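Local coordinates for protein dTDP-4-dehydrorhamnose reductase (Bacillus anthracis, PDB 3SC6) that catalyses the NADPH-dependent reduction of dTDP-4-dehydrorhamnose to dTDP-L-rhamnose, the closing step of dTDP-L-rhamnose biosynthesis, at residues R7-G12 and Q53-H58; L171-E176 and A231-N236; V180-I185 and S219-A224. One frame throughout, in Å; residues are numbered along the deposited sequence.

The three contacts show how the chemistry of packing follows place in the fold. Interaction 1 is partly buried in the NADP-binding Rossmann half, where an arginine and a histidine supply hydrogen bonds beside a small apolar cluster. Interactions 2 and 3 lie on the other side of the chain's centre, the centre of interaction 2 about 44 Å from that of interaction 1. Their own centres are about 16 Å apart, and they share elements: strand 177-181 follows helix 164-172, and helix 220-231 runs from one contact to the other. Interaction 3, at the start of that helix, is partly buried and mainly apolar. Interaction 2, beyond its end, is a surface contact of aliphatic groups with a single weak backbone bond.

Interaction 1. Residues R7-G12 and Q53-H58; sequences RVIITG and QEIRPH
R7 holds the 53-58 segment with both its backbone and its guanidinium group. Its NH2 donates to R56 O at 2.9 Å, a bond that lies in the carbonyl plane and close to the guanidinium plane, so the acceptor sits at the edge of the flat group. The arm, extended from CG to NE, runs alongside the C-terminal end of the helix, with CD near I55 O. H58 CE1 comes over one guanidinium face, 3.7 Å from R7 NE, but the ring and guanidinium planes are 58° apart and do not stack. The same histidine engages the R7 backbone twice: R7 N donates to H58 ND1 (3.1 Å), and H58 N donates to R7 O (3.0 Å). With chi1 at -63°, the H58 ring swings back beside its own backbone N, placing ND1 and N where one residue can serve both.

Deeper in, the CD1 methyl of I9 lies 3.4 Å from P57 CG and 4.0 Å from I55 CD1, so the isoleucine packs on both the helix end and the proline that follows it; F35 of the adjoining strand touches both isoleucines. R56, with positive phi, turns the chain out of helix 45-55. At the far end of 6-11, G12 touches NADP. Strand 30-35, helix 45-55 and strand 59-62 form a beta-alpha-beta crossover passing over strand 6-11, which lies between the two strands in the parallel Rossmann sheet.

Interaction 2. Residues L171-E176 and A231-N236; sequences LGKERE and ANMKVN
V235 turns its two methyls toward different carbonyls of the 171-176 segment. With chi1 at 177°, CG1 stands anti to the backbone N and faces E176 O, while CG2 falls beside that N and comes to 3.3 Å from G172 O, with R175 O next nearest at 3.8 Å. M233, two residues earlier, has CG beside its own N (chi1 -57°) and a chain extended beyond it, which carries the terminal methyl across to K173. K173 is also extended, and the two chains cross at a slant: M233 CE rests against the aliphatic part of the lysine, 3.4 Å from K173 CE and 3.7 Å from K173 CG. The contact therefore uses the methylenes of the lysine. Only V235, through its CG2, touches the backbone of G172, and it does so at the carbonyl oxygen.

Polar contributions are slight. N236 N points almost straight at E176 O, with an N-H...O angle of 175°, but the bond is weak at 3.4 Å. Each segment also carries its own turn. L171 O accepts from both E174 N and R175 N (3.0 Å each), which binds the 171-175 turn together; L171 CG lies over one face of the R175 guanidinium, toward its rim. On the other side, N232, with positive phi, is the C-prime residue of a Schellman motif that closes helix 220-231.

Past the contact, N236 continues into backbone pairing with I178, a residue that L171 and V235 also touch. Two helix-to-strand connections thus come side by side, leading into the two-stranded parallel sheet formed by 177-181 and 236-240 in this alpha/beta protein.

Interaction 3. Residues V180-I185 and S219-A224; sequences VVADQI and SWFEFA
S219, joined to the other segment by a CA-H...O contact of 3.5 Å between S219 CA and Q184 O, accepts from E222 N through OG at 3.1 Å, with an N-H...O angle of 162°: a helix N-cap. Its chi1 of 62° swings OG over the first turn of helix 220-231, whose side the 180-185 segment packs against as it leaves strand 177-181.

V180 and A182 pack on the first turn of the helix, against W220, F221 and A224. V180 crosses W220 at about a right angle, V180 CG1 meeting W220 CB, the methylene that carries the indole, while its other methyl, CG2, lies 4.0 Å from A224 CB one turn on. A182 CB sits against F221 CB, and the phenyl ring, carried anti to its backbone N, leads on to V237 and P239 of strand 236-240. Beyond the contact, the W220 ring stacks with W155 and meets F164, and its side chain is about 7 Å from the bound NADP. The amide of Q184 is turned 67° from the indole plane, and its OE1 lies at the ring edge, 3.6 Å from W220 NE1.

Interaction 1. Residues R7-G12 and Q53-H58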
ATOM      1  N   ARG A   7      15.625  16.416  -0.961  1.00 56.41           N
ATOM      2  CA  ARG A   7      16.131  15.048  -1.034  1.00 55.95           C
ATOM      3  C   ARG A   7      15.088  14.092  -0.491  1.00 53.27           C
ATOM      4  O   ARG A   7      14.526  14.347   0.570  1.00 52.33           O
ATOM      5  CB  ARG A   7      17.295  15.020  -0.075  1.00 56.61           C
ATOM      6  CG  ARG A   7      18.211  16.176  -0.315  1.00 59.67           C
ATOM      7  CD  ARG A   7      19.054  16.417   0.884  1.00 62.34           C
ATOM      8  NE  ARG A   7      19.662  17.725   0.763  1.00 65.98           N
ATOM      9  CZ  ARG A   7      20.247  18.365   1.760  1.00 71.21           C
ATOM     10  NH1 ARG A   7      20.755  19.575   1.550  1.00 75.74           N
ATOM     11  NH2 ARG A   7      20.287  17.820   2.973  1.00 71.14           N
ATOM     12  N   VAL A   8      14.852  12.982  -1.185  1.00 51.94           N
ATOM     13  CA  VAL A   8      13.863  12.013  -0.730  1.00 49.72           C
ATOM     14  C   VAL A   8      14.421  10.602  -0.739  1.00 49.14           C
ATOM     15  O   VAL A   8      15.012  10.171  -1.720  1.00 50.25           O
ATOM     16  CB  VAL A   8      12.598  12.022  -1.624  1.00 49.18           C
ATOM     17  CG1 VAL A   8      11.968  13.396  -1.638  1.00 49.39           C
ATOM     18  CG2 VAL A   8      12.938  11.614  -3.032  1.00 51.25           C
ATOM     19  N   ILE A   9      14.251   9.894   0.371  1.00 47.68           N
ATOM     20  CA  ILE A   9      14.718   8.518   0.486  1.00 47.58           C
ATOM     21  C   ILE A   9      13.522   7.584   0.392  1.00 46.66           C
ATOM     22  O   ILE A   9      12.468   7.863   0.958  1.00 44.98           O
ATOM     23  CB  ILE A   9      15.457   8.245   1.814  1.00 47.87           C
ATOM     24  CG1 ILE A   9      16.777   9.015   1.858  1.00 49.42           C
ATOM     25  CG2 ILE A   9      15.777   6.767   1.957  1.00 47.78           C
ATOM     26  CD1 ILE A   9      17.599   8.749   3.115  1.00 48.51           C
ATOM     27  N   ILE A  10      13.686   6.485  -0.345  1.00 47.50           N
ATOM     28  CA  ILE A  10      12.626   5.495  -0.514  1.00 46.80           C
ATOM     29  C   ILE A  10      13.115   4.134  -0.028  1.00 47.16           C
ATOM     30  O   ILE A  10      14.064   3.582  -0.575  1.00 48.44           O
ATOM     31  CB  ILE A  10      12.183   5.365  -1.979  1.00 46.98           C
ATOM     32  CG1 ILE A  10      11.677   6.709  -2.504  1.00 47.91           C
ATOM     33  CG2 ILE A  10      11.093   4.328  -2.104  1.00 45.96           C
ATOM     34  CD1 ILE A  10      11.205   6.664  -3.943  1.00 46.66           C
ATOM     35  N   THR A  11      12.474   3.606   1.008  1.00 46.49           N
ATOM     36  CA  THR A  11      12.849   2.307   1.554  1.00 47.91           C
ATOM     37  C   THR A  11      12.011   1.225   0.866  1.00 49.04           C
ATOM     38  O   THR A  11      10.795   1.352   0.758  1.00 48.68           O
ATOM     39  CB  THR A  11      12.644   2.253   3.077  1.00 47.12           C
ATOM     40  OG1 THR A  11      11.260   2.453   3.386  1.00 46.26           O
ATOM     41  CG2 THR A  11      13.476   3.325   3.765  1.00 46.00           C
ATOM     42  N   GLY A  12      12.663   0.159   0.411  1.00 51.25           N
ATOM     43  CA  GLY A  12      11.970  -0.933  -0.280  1.00 52.74           C
ATOM     44  C   GLY A  12      11.682  -0.508  -1.715  1.00 54.10           C
ATOM     45  O   GLY A  12      10.574  -0.692  -2.221  1.00 54.36           O
ATOM     46  N   GLN A  53      21.748   9.873   8.068  1.00 61.76           N
ATOM     47  CA  GLN A  53      22.633  10.967   8.496  1.00 63.15           C
ATOM     48  C   GLN A  53      23.392  11.541   7.312  1.00 63.64           C
ATOM     49  O   GLN A  53      23.405  12.747   7.098  1.00 63.52           O
ATOM     50  CB  GLN A  53      23.661  10.491   9.535  1.00 64.88           C
ATOM     51  CG  GLN A  53      23.122  10.065  10.902  1.00 66.31           C
ATOM     52  CD  GLN A  53      22.489  11.203  11.680  1.00 67.94           C
ATOM     53  OE1 GLN A  53      22.358  12.321  11.181  1.00 68.83           O
ATOM     54  NE2 GLN A  53      22.098  10.921  12.918  1.00 69.25           N
ATOM     55  N   GLU A  54      24.028  10.656   6.555  1.00 64.61           N
ATOM     56  CA  GLU A  54      24.811  11.040   5.385  1.00 66.19           C
ATOM     57  C   GLU A  54      24.002  11.826   4.357  1.00 64.91           C
ATOM     58  O   GLU A  54      24.359  12.949   4.011  1.00 65.70           O
ATOM     59  CB  GLU A  54      25.415   9.789   4.742  1.00 67.60           C
ATOM     60  CG  GLU A  54      26.256  10.055   3.504  1.00 71.64           C
ATOM     61  CD  GLU A  54      26.857   8.786   2.921  1.00 76.57           C
ATOM     62  OE1 GLU A  54      26.685   7.705   3.525  1.00 78.50           O
ATOM     63  OE2 GLU A  54      27.514   8.873   1.862  1.00 81.39           O
ATOM     64  N   ILE A  55      22.917  11.235   3.874  1.00 63.41           N
ATOM     65  CA  ILE A  55      22.065  11.889   2.883  1.00 62.32           C
ATOM     66  C   ILE A  55      21.268  13.025   3.518  1.00 61.10           C
ATOM     67  O   ILE A  55      21.069  14.078   2.906  1.00 60.88           O
ATOM     68  CB  ILE A  55      21.094  10.891   2.236  1.00 61.19           C
ATOM     69  CG1 ILE A  55      21.869   9.755   1.565  1.00 62.34           C
ATOM     70  CG2 ILE A  55      20.223  11.593   1.214  1.00 61.65           C
ATOM     71  CD1 ILE A  55      20.990   8.723   0.904  1.00 60.61           C
ATOM     72  N   ARG A  56      20.827  12.798   4.750  1.00 60.07           N
ATOM     73  CA  ARG A  56      20.047  13.771   5.512  1.00 59.43           C
ATOM     74  C   ARG A  56      18.948  14.343   4.615  1.00 57.31           C
ATOM     75  O   ARG A  56      19.050  15.469   4.121  1.00 58.02           O
ATOM     76  CB  ARG A  56      20.964  14.845   6.097  1.00 60.94           C
ATOM     77  CG  ARG A  56      20.261  15.809   7.011  1.00 63.71           C
ATOM     78  CD  ARG A  56      21.245  16.721   7.704  1.00 69.97           C
ATOM     79  NE  ARG A  56      20.570  17.595   8.657  1.00 73.75           N
ATOM     80  CZ  ARG A  56      21.189  18.446   9.469  1.00 77.29           C
ATOM     81  NH1 ARG A  56      22.514  18.528   9.472  1.00 77.83           N
ATOM     82  NH2 ARG A  56      20.480  19.198  10.301  1.00 79.50           N
ATOM     83  N   PRO A  57      17.881  13.551   4.413  1.00 54.47           N
ATOM     84  CA  PRO A  57      16.742  13.899   3.571  1.00 53.16           C
ATOM     85  C   PRO A  57      15.615  14.711   4.191  1.00 51.03           C
ATOM     86  O   PRO A  57      15.380  14.657   5.397  1.00 49.28           O
ATOM     87  CB  PRO A  57      16.192  12.528   3.183  1.00 52.72           C
ATOM     88  CG  PRO A  57      16.450  11.691   4.386  1.00 52.57           C
ATOM     89  CD  PRO A  57      17.731  12.205   4.998  1.00 53.52           C
ATOM     90  N   HIS A  58      14.923  15.453   3.332  1.00 50.28           N
ATOM     91  CA  HIS A  58      13.802  16.277   3.739  1.00 49.46           C
ATOM     92  C   HIS A  58      12.564  15.394   3.856  1.00 47.71           C
ATOM     93  O   HIS A  58      11.710  15.617   4.710  1.00 47.26           O
ATOM     94  CB  HIS A  58      13.518  17.382   2.711  1.00 49.75           C
ATOM     95  CG  HIS A  58      14.632  18.371   2.543  1.00 52.04           C
ATOM     96  ND1 HIS A  58      15.638  18.215   1.615  1.00 53.20           N
ATOM     97  CD2 HIS A  58      14.882  19.544   3.174  1.00 52.31           C
ATOM     98  CE1 HIS A  58      16.468  19.242   1.689  1.00 53.94           C
ATOM     99  NE2 HIS A  58      16.031  20.062   2.628  1.00 53.49           N
TER

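Interaction 2. Residues L171-E176 and A231-N236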
ATOM      1  N   LEU A 171      -3.307 -16.063 -17.083  1.00 79.80           N
ATOM      2  CA  LEU A 171      -4.112 -17.277 -17.032  1.00 80.29           C
ATOM      3  C   LEU A 171      -5.296 -17.209 -17.994  1.00 81.15           C
ATOM      4  O   LEU A 171      -5.655 -18.207 -18.617  1.00 81.90           O
ATOM      5  CB  LEU A 171      -4.615 -17.512 -15.604  1.00 79.15           C
ATOM      6  CG  LEU A 171      -3.529 -17.669 -14.533  1.00 78.75           C
ATOM      7  CD1 LEU A 171      -4.151 -17.825 -13.152  1.00 77.60           C
ATOM      8  CD2 LEU A 171      -2.612 -18.846 -14.840  1.00 80.63           C
ATOM      9  N   GLY A 172      -5.885 -16.024 -18.118  1.00 80.76           N
ATOM     10  CA  GLY A 172      -7.033 -15.812 -18.997  1.00 81.68           C
ATOM     11  C   GLY A 172      -6.877 -16.300 -20.425  1.00 83.17           C
ATOM     12  O   GLY A 172      -7.807 -16.874 -20.992  1.00 84.26           O
ATOM     13  N   LYS A 173      -5.702 -16.075 -21.006  1.00 83.66           N
ATOM     14  CA  LYS A 173      -5.434 -16.494 -22.384  1.00 85.61           C
ATOM     15  C   LYS A 173      -5.495 -18.008 -22.582  1.00 86.31           C
ATOM     16  O   LYS A 173      -5.867 -18.478 -23.654  1.00 87.20           O
ATOM     17  CB  LYS A 173      -4.065 -15.980 -22.847  1.00 86.15           C
ATOM     18  CG  LYS A 173      -3.929 -14.464 -22.858  1.00 86.40           C
ATOM     19  CD  LYS A 173      -2.536 -14.034 -23.301  1.00 87.91           C
ATOM     20  CE  LYS A 173      -2.393 -12.519 -23.294  1.00 88.03           C
ATOM     21  NZ  LYS A 173      -1.032 -12.078 -23.709  1.00 89.10           N
ATOM     22  N   GLU A 174      -5.143 -18.763 -21.545  1.00 85.74           N
ATOM     23  CA  GLU A 174      -5.150 -20.226 -21.621  1.00 86.83           C
ATOM     24  C   GLU A 174      -6.487 -20.859 -21.228  1.00 86.41           C
ATOM     25  O   GLU A 174      -6.895 -21.861 -21.818  1.00 87.70           O
ATOM     26  CB  GLU A 174      -4.025 -20.795 -20.752  1.00 86.77           C
ATOM     27  CG  GLU A 174      -2.631 -20.292 -21.133  1.00 88.06           C
ATOM     28  CD  GLU A 174      -2.222 -20.647 -22.561  1.00 92.17           C
ATOM     29  OE1 GLU A 174      -1.173 -20.139 -23.012  1.00 94.27           O
ATOM     30  OE2 GLU A 174      -2.944 -21.416 -23.234  1.00 93.56           O
ATOM     31  N   ARG A 175      -7.161 -20.287 -20.234  1.00 84.76           N
ATOM     32  CA  ARG A 175      -8.454 -20.816 -19.782  1.00 84.75           C
ATOM     33  C   ARG A 175      -9.674 -20.424 -20.597  1.00 85.12           C
ATOM     34  O   ARG A 175      -9.693 -19.424 -21.320  1.00 84.70           O
ATOM     35  CB  ARG A 175      -8.759 -20.453 -18.318  1.00 83.69           C
ATOM     36  CG  ARG A 175      -7.954 -21.157 -17.246  1.00 83.01           C
ATOM     37  CD  ARG A 175      -6.483 -20.935 -17.316  1.00 82.57           C
ATOM     38  NE  ARG A 175      -5.838 -21.651 -16.229  1.00 82.12           N
ATOM     39  CZ  ARG A 175      -4.532 -21.681 -16.020  1.00 83.09           C
ATOM     40  NH1 ARG A 175      -4.053 -22.368 -14.996  1.00 83.91           N
ATOM     41  NH2 ARG A 175      -3.703 -21.032 -16.831  1.00 83.51           N
ATOM     42  N   GLU A 176     -10.695 -21.258 -20.437  1.00 85.54           N
ATOM     43  CA  GLU A 176     -11.976 -21.098 -21.083  1.00 86.35           C
ATOM     44  C   GLU A 176     -12.893 -20.557 -19.979  1.00 85.15           C
ATOM     45  O   GLU A 176     -13.866 -19.854 -20.247  1.00 85.91           O
ATOM     46  CB  GLU A 176     -12.446 -22.449 -21.636  1.00 88.03           C
ATOM     47  CG  GLU A 176     -13.762 -22.419 -22.397  1.00 89.97           C
ATOM     48  CD  GLU A 176     -14.136 -23.778 -22.976  1.00 91.60           C
ATOM     49  OE1 GLU A 176     -15.175 -23.867 -23.656  1.00 94.18           O
ATOM     50  OE2 GLU A 176     -13.387 -24.751 -22.770  1.00 91.63           O
ATOM     51  N   ALA A 231      -9.474  -5.812 -21.303  1.00 85.40           N
ATOM     52  CA  ALA A 231      -8.486  -6.621 -22.004  1.00 86.12           C
ATOM     53  C   ALA A 231      -9.108  -7.174 -23.289  1.00 88.45           C
ATOM     54  O   ALA A 231      -8.399  -7.601 -24.203  1.00 89.17           O
ATOM     55  CB  ALA A 231      -8.003  -7.751 -21.118  1.00 84.72           C
ATOM     56  N   ASN A 232     -10.439  -7.156 -23.343  1.00 89.60           N
ATOM     57  CA  ASN A 232     -11.196  -7.642 -24.491  1.00 91.71           C
ATOM     58  C   ASN A 232     -10.881  -9.121 -24.730  1.00 91.84           C
ATOM     59  O   ASN A 232     -10.518  -9.529 -25.836  1.00 93.46           O
ATOM     60  CB  ASN A 232     -10.901  -6.786 -25.736  1.00 93.57           C
ATOM     61  CG  ASN A 232     -11.747  -7.179 -26.943  1.00 96.39           C
ATOM     62  OD1 ASN A 232     -12.617  -8.046 -26.858  1.00 96.41           O
ATOM     63  ND2 ASN A 232     -11.504  -6.520 -28.070  1.00 99.53           N
ATOM     64  N   MET A 233     -11.004  -9.910 -23.665  1.00 90.50           N
ATOM     65  CA  MET A 233     -10.750 -11.347 -23.716  1.00 90.43           C
ATOM     66  C   MET A 233     -12.037 -12.069 -23.323  1.00 90.82           C
ATOM     67  O   MET A 233     -12.619 -11.791 -22.275  1.00 89.40           O
ATOM     68  CB  MET A 233      -9.611 -11.743 -22.765  1.00 88.93           C
ATOM     69  CG  MET A 233      -8.286 -11.022 -23.018  1.00 88.18           C
ATOM     70  SD  MET A 233      -6.943 -11.545 -21.916  1.00 85.53           S
ATOM     71  CE  MET A 233      -5.499 -11.166 -22.893  1.00 85.59           C
ATOM     72  N   LYS A 234     -12.482 -12.991 -24.170  1.00 92.60           N
ATOM     73  CA  LYS A 234     -13.702 -13.742 -23.906  1.00 93.39           C
ATOM     74  C   LYS A 234     -13.420 -14.945 -23.009  1.00 92.37           C
ATOM     75  O   LYS A 234     -13.014 -16.006 -23.480  1.00 93.27           O
ATOM     76  CB  LYS A 234     -14.353 -14.177 -25.223  1.00 95.54           C
ATOM     77  CG  LYS A 234     -14.742 -12.999 -26.123  1.00 97.19           C
ATOM     78  CD  LYS A 234     -15.378 -13.439 -27.445  1.00100.62           C
ATOM     79  CE  LYS A 234     -16.669 -14.225 -27.244  1.00101.81           C
ATOM     80  NZ  LYS A 234     -17.278 -14.629 -28.544  1.00103.89           N
ATOM     81  N   VAL A 235     -13.634 -14.757 -21.709  1.00 90.90           N
ATOM     82  CA  VAL A 235     -13.416 -15.800 -20.714  1.00 89.97           C
ATOM     83  C   VAL A 235     -14.466 -15.684 -19.614  1.00 89.57           C
ATOM     84  O   VAL A 235     -14.869 -14.583 -19.248  1.00 89.03           O
ATOM     85  CB  VAL A 235     -12.019 -15.679 -20.079  1.00 88.60           C
ATOM     86  CG1 VAL A 235     -11.838 -16.721 -18.986  1.00 87.97           C
ATOM     87  CG2 VAL A 235     -10.935 -15.812 -21.144  1.00 89.51           C
ATOM     88  N   ASN A 236     -14.909 -16.822 -19.090  1.00 89.95           N
ATOM     89  CA  ASN A 236     -15.915 -16.838 -18.033  1.00 90.08           C
ATOM     90  C   ASN A 236     -15.280 -16.814 -16.656  1.00 88.28           C
ATOM     91  O   ASN A 236     -14.155 -17.276 -16.476  1.00 87.58           O
ATOM     92  CB  ASN A 236     -16.784 -18.086 -18.148  1.00 91.90           C
ATOM     93  CG  ASN A 236     -17.507 -18.172 -19.469  1.00 94.38           C
ATOM     94  OD1 ASN A 236     -17.424 -17.261 -20.294  1.00 95.98           O
ATOM     95  ND2 ASN A 236     -18.227 -19.268 -19.678  1.00 96.90           N
TER

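Interaction 3. Residues V180-I185 and S219-A224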
ATOM      1  N   VAL A 180     -12.852 -17.182  -9.400  1.00 75.20           N
ATOM      2  CA  VAL A 180     -12.300 -16.135  -8.542  1.00 73.72           C
ATOM      3  C   VAL A 180     -13.214 -15.861  -7.347  1.00 74.05           C
ATOM      4  O   VAL A 180     -14.436 -15.863  -7.482  1.00 75.46           O
ATOM      5  CB  VAL A 180     -12.155 -14.819  -9.324  1.00 72.78           C
ATOM      6  CG1 VAL A 180     -11.679 -13.702  -8.407  1.00 71.41           C
ATOM      7  CG2 VAL A 180     -11.216 -15.002 -10.510  1.00 72.19           C
ATOM      8  N   VAL A 181     -12.621 -15.612  -6.185  1.00 73.15           N
ATOM      9  CA  VAL A 181     -13.395 -15.333  -4.975  1.00 73.59           C
ATOM     10  C   VAL A 181     -14.382 -14.184  -5.229  1.00 73.26           C
ATOM     11  O   VAL A 181     -14.041 -13.207  -5.900  1.00 72.15           O
ATOM     12  CB  VAL A 181     -12.471 -14.978  -3.789  1.00 72.59           C
ATOM     13  CG1 VAL A 181     -13.287 -14.609  -2.566  1.00 74.29           C
ATOM     14  CG2 VAL A 181     -11.537 -16.139  -3.476  1.00 73.41           C
ATOM     15  N   ALA A 182     -15.600 -14.310  -4.702  1.00 74.06           N
ATOM     16  CA  ALA A 182     -16.628 -13.276  -4.883  1.00 74.17           C
ATOM     17  C   ALA A 182     -17.333 -12.851  -3.588  1.00 74.59           C
ATOM     18  O   ALA A 182     -18.301 -12.096  -3.632  1.00 74.61           O
ATOM     19  CB  ALA A 182     -17.658 -13.747  -5.902  1.00 75.36           C
ATOM     20  N   ASP A 183     -16.850 -13.329  -2.444  1.00 74.78           N
ATOM     21  CA  ASP A 183     -17.455 -12.980  -1.156  1.00 75.87           C
ATOM     22  C   ASP A 183     -16.560 -12.048  -0.327  1.00 74.31           C
ATOM     23  O   ASP A 183     -16.720 -11.940   0.891  1.00 74.87           O
ATOM     24  CB  ASP A 183     -17.826 -14.242  -0.367  1.00 77.73           C
ATOM     25  CG  ASP A 183     -16.636 -15.144  -0.103  1.00 77.88           C
ATOM     26  OD1 ASP A 183     -16.819 -16.185   0.561  1.00 80.78           O
ATOM     27  OD2 ASP A 183     -15.522 -14.818  -0.565  1.00 76.42           O
ATOM     28  N   GLN A 184     -15.617 -11.390  -1.002  1.00 72.52           N
ATOM     29  CA  GLN A 184     -14.692 -10.451  -0.366  1.00 70.94           C
ATOM     30  C   GLN A 184     -14.707  -9.156  -1.163  1.00 69.98           C
ATOM     31  O   GLN A 184     -14.171  -9.091  -2.271  1.00 69.04           O
ATOM     32  CB  GLN A 184     -13.264 -10.997  -0.312  1.00 69.44           C
ATOM     33  CG  GLN A 184     -13.100 -12.260   0.493  1.00 71.12           C
ATOM     34  CD  GLN A 184     -11.660 -12.735   0.528  1.00 70.31           C
ATOM     35  OE1 GLN A 184     -10.769 -12.095  -0.028  1.00 67.58           O
ATOM     36  NE2 GLN A 184     -11.424 -13.859   1.192  1.00 72.03           N
ATOM     37  N   ILE A 185     -15.328  -8.130  -0.594  1.00 70.13           N
ATOM     38  CA  ILE A 185     -15.422  -6.835  -1.242  1.00 69.60           C
ATOM     39  C   ILE A 185     -14.245  -5.950  -0.857  1.00 68.18           C
ATOM     40  O   ILE A 185     -13.787  -5.971   0.287  1.00 68.23           O
ATOM     41  CB  ILE A 185     -16.748  -6.135  -0.885  1.00 71.21           C
ATOM     42  CG1 ILE A 185     -17.931  -7.000  -1.332  1.00 73.33           C
ATOM     43  CG2 ILE A 185     -16.831  -4.765  -1.537  1.00 70.13           C
ATOM     44  CD1 ILE A 185     -19.284  -6.389  -1.031  1.00 76.51           C
ATOM     45  N   SER A 219     -14.994  -6.353  -5.903  1.00 71.81           N
ATOM     46  CA  SER A 219     -14.797  -7.740  -5.468  1.00 71.23           C
ATOM     47  C   SER A 219     -13.877  -8.380  -6.490  1.00 69.59           C
ATOM     48  O   SER A 219     -13.943  -8.033  -7.669  1.00 69.53           O
ATOM     49  CB  SER A 219     -16.117  -8.505  -5.406  1.00 73.46           C
ATOM     50  OG  SER A 219     -16.721  -8.589  -6.684  1.00 75.47           O
ATOM     51  N   TRP A 220     -13.032  -9.315  -6.060  1.00 67.72           N
ATOM     52  CA  TRP A 220     -12.110  -9.963  -6.995  1.00 66.38           C
ATOM     53  C   TRP A 220     -12.852 -10.477  -8.211  1.00 67.94           C
ATOM     54  O   TRP A 220     -12.345 -10.411  -9.330  1.00 67.57           O
ATOM     55  CB  TRP A 220     -11.323 -11.100  -6.341  1.00 65.59           C
ATOM     56  CG  TRP A 220     -10.520 -10.666  -5.163  1.00 61.96           C
ATOM     57  CD1 TRP A 220     -10.799 -10.900  -3.850  1.00 59.45           C
ATOM     58  CD2 TRP A 220      -9.363  -9.825  -5.185  1.00 57.93           C
ATOM     59  NE1 TRP A 220      -9.848 -10.313  -3.054  1.00 58.95           N
ATOM     60  CE2 TRP A 220      -8.959  -9.638  -3.849  1.00 57.66           C
ATOM     61  CE3 TRP A 220      -8.615  -9.230  -6.207  1.00 56.11           C
ATOM     62  CZ2 TRP A 220      -7.841  -8.879  -3.506  1.00 55.73           C
ATOM     63  CZ3 TRP A 220      -7.507  -8.479  -5.868  1.00 55.83           C
ATOM     64  CH2 TRP A 220      -7.129  -8.310  -4.527  1.00 55.10           C
ATOM     65  N   PHE A 221     -14.061 -10.976  -7.977  1.00 69.79           N
ATOM     66  CA  PHE A 221     -14.917 -11.509  -9.028  1.00 71.50           C
ATOM     67  C   PHE A 221     -15.321 -10.419 -10.033  1.00 71.88           C
ATOM     68  O   PHE A 221     -15.037 -10.547 -11.226  1.00 71.98           O
ATOM     69  CB  PHE A 221     -16.138 -12.169  -8.384  1.00 73.22           C
ATOM     70  CG  PHE A 221     -17.124 -12.729  -9.361  1.00 75.39           C
ATOM     71  CD1 PHE A 221     -16.938 -13.987  -9.906  1.00 77.62           C
ATOM     72  CD2 PHE A 221     -18.274 -12.025  -9.682  1.00 77.53           C
ATOM     73  CE1 PHE A 221     -17.856 -14.515 -10.792  1.00 79.48           C
ATOM     74  CE2 PHE A 221     -19.199 -12.549 -10.562  1.00 79.95           C
ATOM     75  CZ  PHE A 221     -18.990 -13.798 -11.120  1.00 80.75           C
ATOM     76  N   GLU A 222     -15.972  -9.357  -9.556  1.00 72.05           N
ATOM     77  CA  GLU A 222     -16.394  -8.255 -10.436  1.00 72.92           C
ATOM     78  C   GLU A 222     -15.178  -7.579 -11.049  1.00 71.55           C
ATOM     79  O   GLU A 222     -15.211  -7.117 -12.193  1.00 71.58           O
ATOM     80  CB  GLU A 222     -17.204  -7.214  -9.667  1.00 73.58           C
ATOM     81  CG  GLU A 222     -18.505  -7.724  -9.090  1.00 77.14           C
ATOM     82  CD  GLU A 222     -19.248  -6.659  -8.299  1.00 80.33           C
ATOM     83  OE1 GLU A 222     -18.702  -5.544  -8.122  1.00 77.82           O
ATOM     84  OE2 GLU A 222     -20.376  -6.946  -7.840  1.00 85.09           O
ATOM     85  N   PHE A 223     -14.109  -7.512 -10.266  1.00 70.27           N
ATOM     86  CA  PHE A 223     -12.867  -6.905 -10.704  1.00 69.35           C
ATOM     87  C   PHE A 223     -12.301  -7.770 -11.819  1.00 69.45           C
ATOM     88  O   PHE A 223     -11.892  -7.260 -12.861  1.00 69.49           O
ATOM     89  CB  PHE A 223     -11.914  -6.761  -9.507  1.00 68.38           C
ATOM     90  CG  PHE A 223     -10.590  -6.133  -9.834  1.00 67.05           C
ATOM     91  CD1 PHE A 223     -10.508  -4.784 -10.114  1.00 67.39           C
ATOM     92  CD2 PHE A 223      -9.420  -6.854  -9.723  1.00 66.79           C
ATOM     93  CE1 PHE A 223      -9.299  -4.191 -10.384  1.00 66.69           C
ATOM     94  CE2 PHE A 223      -8.204  -6.258  -9.976  1.00 66.66           C
ATOM     95  CZ  PHE A 223      -8.145  -4.928 -10.306  1.00 66.43           C
ATOM     96  N   ALA A 224     -12.323  -9.084 -11.613  1.00 69.33           N
ATOM     97  CA  ALA A 224     -11.823 -10.021 -12.606  1.00 69.44           C
ATOM     98  C   ALA A 224     -12.557  -9.812 -13.929  1.00 70.55           C
ATOM     99  O   ALA A 224     -11.921  -9.641 -14.968  1.00 70.15           O
ATOM    100  CB  ALA A 224     -11.988 -11.451 -12.122  1.00 69.35           C
TER